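Local atomic coordinates of SidF, inhibitor of growth family, member 3 (Legionella pneumophila subsp. pneumophila, PDB entry 4FYE), a protein that removes phosphate from phosphoinositide lipids, probably as a phosphatidylinositol-3,4,5-trisphosphate 3-phosphatase. Residues A[316-321]-A[344-349]; A[308-313]-A[337-342]. The protein carries 1 engineered substitution. All blocks are in the same frame, centred on the assembly; numbering follows the deposited sequence.

How the interactions relate
Both contacts hold helix 335-349 to the chain segment that runs from the end of helix 284-311 into helix 315-320. Interaction 2 joins its N-terminal half to the end of helix 284-311, and interaction 1 joins its C-terminal half to helix 315-320. Their centres are about 8 Å apart. Interaction 1 is mainly buried apolar packing, with an exposed lysine on one side. Interaction 2 is polar and partly buried, with one arginine bonded to a backbone carbonyl. The two contacts touch. Met-313 packs against Tyr-346 and Leu-318, and Leu-318 also touches Arg-339, so the apolar contact borders the polar one.

Interaction 1 of 2, residues A[316-321]-A[344-349]; sequences EDLWNK and KLYVEH
Leu-318 and Lys-321 both pack on the ring of Tyr-346. The backbones are close here, with 6.0 Å between Leu-318 CA and Tyr-346 CA. Tyr-346 has its CG anti to the backbone N (chi1 169°), and the side chain leaves its helix toward helix 315-320. This carries the ring to both partners, Leu-318 at its CB-CG-CD2 side and Lys-321 at CD1-CE1. Leu-318 uses a single branch. The Leu-318 CD2 methyl lies 3.6 Å from Tyr-346 CD2, and equally near Tyr-346 CB and CG. The methyl meets the root of the ring obliquely, and the two side chains cross at about a right angle. Lys-321 CB is 3.5 Å from Tyr-346 CD1, and Lys-321 CG is 3.5 Å from Tyr-346 CE1. CG sits at the ring edge, near the ring plane. Lysine and tyrosine run side by side and point the same way. Only the first methylenes of the lysine touch the ring. The chain then bends at chi2, chi3 and chi4, and the ammonium group ends apart from the tyrosine, on the exposed side.

The contact fastens the short helix 315-320 to the last turns of helix 335-349. Asn-350 ties the two ends together, because its ND2 bonds to both Lys-321 O and Tyr-346 O. Leu-318 also lies on Leu-342 and Ile-343, while Lys-344 and Val-347 reach strand 402-416.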
# COMPACT_ATOMS: atom_id res chain seq x y z
N GLU A 316 -3.79 25.04 -12.81
CA GLU A 316 -3.92 25.22 -14.28
C GLU A 316 -4.78 24.07 -14.83
O GLU A 316 -5.69 24.32 -15.62
CB GLU A 316 -2.56 25.17 -14.98
CG GLU A 316 -2.00 26.47 -15.54
CD GLU A 316 -0.91 26.24 -16.63
OE1 GLU A 316 -0.75 27.11 -17.55
OE2 GLU A 316 -0.19 25.19 -16.58
N ASP A 317 -4.48 22.84 -14.40
CA ASP A 317 -5.22 21.60 -14.76
C ASP A 317 -6.73 21.69 -14.46
O ASP A 317 -7.53 21.33 -15.27
CB ASP A 317 -4.66 20.40 -13.98
CG ASP A 317 -3.29 19.89 -14.50
OD1 ASP A 317 -2.93 20.14 -15.69
OD2 ASP A 317 -2.55 19.22 -13.71
N LEU A 318 -7.13 22.15 -13.29
CA LEU A 318 -8.55 22.24 -13.04
C LEU A 318 -9.23 23.32 -13.94
O LEU A 318 -10.31 23.11 -14.56
CB LEU A 318 -8.77 22.55 -11.56
CG LEU A 318 -8.27 21.54 -10.54
CD1 LEU A 318 -7.90 22.21 -9.23
CD2 LEU A 318 -9.33 20.51 -10.26
N TRP A 319 -8.60 24.47 -14.02
CA TRP A 319 -9.00 25.49 -14.90
C TRP A 319 -9.26 25.04 -16.32
O TRP A 319 -10.26 25.46 -16.93
CB TRP A 319 -7.89 26.53 -14.91
CG TRP A 319 -8.23 27.78 -15.66
CD1 TRP A 319 -7.74 28.18 -16.90
CD2 TRP A 319 -9.16 28.85 -15.24
NE1 TRP A 319 -8.26 29.39 -17.26
CE2 TRP A 319 -9.14 29.85 -16.32
CE3 TRP A 319 -9.97 29.07 -14.11
CZ2 TRP A 319 -9.90 31.02 -16.25
CZ3 TRP A 319 -10.74 30.26 -14.06
CH2 TRP A 319 -10.72 31.21 -15.10
N ASN A 320 -8.36 24.23 -16.87
CA ASN A 320 -8.49 23.87 -18.28
C ASN A 320 -9.68 22.96 -18.46
O ASN A 320 -10.24 22.88 -19.50
CB ASN A 320 -7.21 23.20 -18.82
CG ASN A 320 -5.96 24.10 -18.72
OD1 ASN A 320 -5.97 25.30 -19.04
ND2 ASN A 320 -4.85 23.49 -18.28
N LYS A 321 -10.04 22.31 -17.38
CA LYS A 321 -11.13 21.38 -17.35
C LYS A 321 -12.46 22.04 -17.01
O LYS A 321 -13.47 21.40 -17.02
CB LYS A 321 -10.79 20.26 -16.36
CG LYS A 321 -10.67 18.88 -16.99
CD LYS A 321 -9.56 18.77 -18.01
CE LYS A 321 -10.03 17.88 -19.14
NZ LYS A 321 -9.53 16.50 -18.84
N LYS A 344 -14.45 22.60 -6.83
CA LYS A 344 -15.89 22.55 -6.88
C LYS A 344 -16.44 22.66 -8.31
O LYS A 344 -17.28 21.90 -8.70
CB LYS A 344 -16.51 23.63 -5.98
CG LYS A 344 -18.04 23.59 -6.05
CD LYS A 344 -18.76 24.85 -5.65
CE LYS A 344 -20.14 24.80 -6.28
NZ LYS A 344 -21.09 25.65 -5.51
N LEU A 345 -15.96 23.62 -9.08
CA LEU A 345 -16.44 23.77 -10.44
C LEU A 345 -15.98 22.59 -11.28
O LEU A 345 -16.74 22.10 -12.08
CB LEU A 345 -15.95 25.10 -11.05
CG LEU A 345 -16.72 26.34 -10.56
CD1 LEU A 345 -16.06 27.68 -10.89
CD2 LEU A 345 -18.17 26.39 -11.03
N TYR A 346 -14.76 22.11 -11.06
CA TYR A 346 -14.24 20.99 -11.79
C TYR A 346 -15.14 19.79 -11.61
O TYR A 346 -15.45 19.06 -12.61
CB TYR A 346 -12.79 20.66 -11.38
CG TYR A 346 -12.31 19.32 -11.96
CD1 TYR A 346 -12.19 19.12 -13.33
CD2 TYR A 346 -12.02 18.29 -11.16
CE1 TYR A 346 -11.79 17.90 -13.86
CE2 TYR A 346 -11.61 17.08 -11.66
CZ TYR A 346 -11.51 16.89 -13.02
OH TYR A 346 -11.12 15.67 -13.55
N VAL A 347 -15.56 19.57 -10.35
CA VAL A 347 -16.29 18.37 -9.98
C VAL A 347 -17.71 18.43 -10.55
O VAL A 347 -18.25 17.42 -11.01
CB VAL A 347 -16.40 18.17 -8.44
CG1 VAL A 347 -17.40 17.05 -8.14
CG2 VAL A 347 -15.05 17.83 -7.85
N GLU A 348 -18.26 19.64 -10.58
CA GLU A 348 -19.63 19.88 -10.98
C GLU A 348 -19.75 19.64 -12.50
O GLU A 348 -20.71 19.06 -12.96
CB GLU A 348 -20.02 21.28 -10.51
CG GLU A 348 -21.29 21.92 -11.05
CD GLU A 348 -21.45 23.41 -10.61
OE1 GLU A 348 -22.01 24.22 -11.40
OE2 GLU A 348 -21.01 23.77 -9.48
N HIS A 349 -18.73 19.98 -13.26
CA HIS A 349 -18.77 19.81 -14.70
C HIS A 349 -18.01 18.65 -15.31
O HIS A 349 -17.99 18.54 -16.53
CB HIS A 349 -18.32 21.12 -15.36
CG HIS A 349 -19.13 22.31 -14.91
ND1 HIS A 349 -20.25 22.69 -15.54
CD2 HIS A 349 -19.00 23.13 -13.84
CE1 HIS A 349 -20.79 23.73 -14.92
NE2 HIS A 349 -20.03 24.01 -13.88

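Interaction 2 of 2, residues A[308-313]-A[337-342]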
# COMPACT_ATOMS: atom_id res chain seq x y z
N ARG A 308 -7.20 11.47 -4.41
CA ARG A 308 -5.82 11.45 -4.92
C ARG A 308 -5.85 12.12 -6.34
O ARG A 308 -5.02 12.95 -6.67
CB ARG A 308 -5.21 10.02 -4.98
CG ARG A 308 -3.94 9.93 -5.85
CD ARG A 308 -3.06 8.60 -5.74
NE ARG A 308 -3.38 8.03 -6.95
CZ ARG A 308 -2.66 7.85 -8.02
NH1 ARG A 308 -1.33 7.88 -8.09
NH2 ARG A 308 -3.39 7.40 -9.01
N GLN A 309 -6.86 11.80 -7.14
CA GLN A 309 -6.93 12.27 -8.48
C GLN A 309 -7.04 13.78 -8.46
O GLN A 309 -6.37 14.43 -9.23
CB GLN A 309 -8.10 11.60 -9.19
CG GLN A 309 -8.15 11.82 -10.69
CD GLN A 309 -9.17 10.93 -11.37
OE1 GLN A 309 -10.24 11.39 -11.73
NE2 GLN A 309 -8.85 9.64 -11.50
N ILE A 310 -7.84 14.36 -7.56
CA ILE A 310 -7.90 15.81 -7.43
C ILE A 310 -6.51 16.42 -6.99
O ILE A 310 -6.06 17.48 -7.54
CB ILE A 310 -9.05 16.27 -6.49
CG1 ILE A 310 -10.42 16.40 -7.19
CG2 ILE A 310 -8.80 17.70 -6.00
CD1 ILE A 310 -10.98 15.20 -7.86
N ASP A 311 -5.83 15.77 -6.03
CA ASP A 311 -4.50 16.20 -5.53
C ASP A 311 -3.49 16.27 -6.67
O ASP A 311 -2.52 17.03 -6.59
CB ASP A 311 -3.88 15.10 -4.63
CG ASP A 311 -4.58 14.95 -3.33
OD1 ASP A 311 -5.57 15.73 -3.12
OD2 ASP A 311 -4.14 14.05 -2.52
N ARG A 312 -3.60 15.36 -7.62
CA ARG A 312 -2.66 15.30 -8.70
C ARG A 312 -2.98 16.35 -9.77
O ARG A 312 -2.27 16.42 -10.74
CB ARG A 312 -2.61 13.90 -9.30
CG ARG A 312 -1.86 12.99 -8.34
CD ARG A 312 -2.05 11.49 -8.44
NE ARG A 312 -1.90 10.92 -9.78
CZ ARG A 312 -0.73 10.83 -10.37
NH1 ARG A 312 0.34 11.28 -9.72
NH2 ARG A 312 -0.60 10.28 -11.55
N MET A 313 -4.01 17.16 -9.59
CA MET A 313 -4.18 18.30 -10.50
C MET A 313 -3.73 19.65 -9.98
O MET A 313 -4.02 20.07 -8.84
CB MET A 313 -5.61 18.37 -10.98
CG MET A 313 -5.91 17.06 -11.73
SD MET A 313 -7.48 17.01 -12.56
CE MET A 313 -8.48 16.95 -11.12
N LYS A 337 -8.82 29.49 -1.05
CA LYS A 337 -10.22 29.68 -1.39
C LYS A 337 -10.40 29.71 -2.93
O LYS A 337 -11.50 29.52 -3.45
CB LYS A 337 -10.78 30.91 -0.61
CG LYS A 337 -11.99 31.71 -1.16
CD LYS A 337 -13.18 30.95 -1.80
CE LYS A 337 -14.40 31.87 -2.05
NZ LYS A 337 -15.13 31.75 -3.36
N ALA A 338 -9.30 29.92 -3.63
CA ALA A 338 -9.29 29.82 -5.08
C ALA A 338 -9.23 28.35 -5.55
O ALA A 338 -10.05 27.92 -6.37
CB ALA A 338 -8.13 30.62 -5.66
N ARG A 339 -8.29 27.58 -5.03
CA ARG A 339 -8.32 26.15 -5.29
C ARG A 339 -9.68 25.53 -4.95
O ARG A 339 -10.20 24.71 -5.72
CB ARG A 339 -7.16 25.34 -4.63
CG ARG A 339 -7.09 23.91 -5.15
CD ARG A 339 -5.75 23.32 -4.86
NE ARG A 339 -5.68 21.90 -5.17
CZ ARG A 339 -5.21 21.39 -6.32
NH1 ARG A 339 -4.78 22.15 -7.36
NH2 ARG A 339 -5.18 20.10 -6.42
N ALA A 340 -10.28 25.91 -3.82
CA ALA A 340 -11.56 25.28 -3.46
C ALA A 340 -12.59 25.49 -4.60
O ALA A 340 -13.36 24.58 -4.94
CB ALA A 340 -12.12 25.84 -2.13
N GLN A 341 -12.64 26.71 -5.12
CA GLN A 341 -13.63 27.09 -6.10
C GLN A 341 -13.37 26.30 -7.41
O GLN A 341 -14.29 25.77 -8.02
CB GLN A 341 -13.57 28.60 -6.33
CG GLN A 341 -14.72 29.14 -7.13
CD GLN A 341 -14.50 30.59 -7.62
OE1 GLN A 341 -13.37 31.00 -7.95
NE2 GLN A 341 -15.58 31.36 -7.69
N LEU A 342 -12.11 26.22 -7.81
CA LEU A 342 -11.69 25.39 -8.91
C LEU A 342 -12.10 23.94 -8.72
O LEU A 342 -12.60 23.34 -9.66
CB LEU A 342 -10.17 25.47 -9.03
CG LEU A 342 -9.59 26.47 -10.03
CD1 LEU A 342 -10.64 27.36 -10.67
CD2 LEU A 342 -8.43 27.23 -9.41
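Ile-310 is the first residue of segment 308-313 to meet Arg-339. Its carbonyl oxygen lies near the guanidinium edge, with Ile-310 O 3.0 Å from Arg-339 NH2. The same oxygen accepts the backbone N-H of Met-313, which closes the last turn of helix 284-311. The Ile-310 side chain adds little here. Ile-310 CG2 is 4.4 Å from Arg-339 NH2, and the rest of the chain runs off from the arginine.

Asp-311 follows. Asp-311 CA is 4.1 Å from Arg-339 NH2, also at the edge of the guanidinium. The Asp-311 side chain starts off away from Arg-339, and its carboxylate forms a salt bridge with Arg-248.

Met-313 carries the main bond. The chain has left the helix by this point, and the backbone of Met-313 is extended. Its carbonyl oxygen is held by both terminal nitrogens of Arg-339. Arg-339 NH1 and NH2 each lie 2.7 Å from Met-313 O. Both bonds are bent, with N-H...O angles of 140° for NH1 and 142° for NH2. The oxygen sits almost in the guanidinium plane, between the two nitrogens. NH2 lies in the carbonyl plane, while NH1 is tilted out of it.

Arg-339 spans the gap because its chain is extended from CG to NE, with CG anti to the backbone N (chi1 -169°). The guanidinium has further partners. NE bonds to Thr-6 O, and NH1 also bonds to Asn-315 OD1.

The grip is that of a cation on one neutral carbonyl oxygen, that of Met-313, not a salt bridge within the contact. The arginine probably gains from the partial negative charge of the carbonyls where helix 284-311 ends. Two bonds to one oxygen, together with those to Thr-6 and Asn-315, fix the plane of the guanidinium.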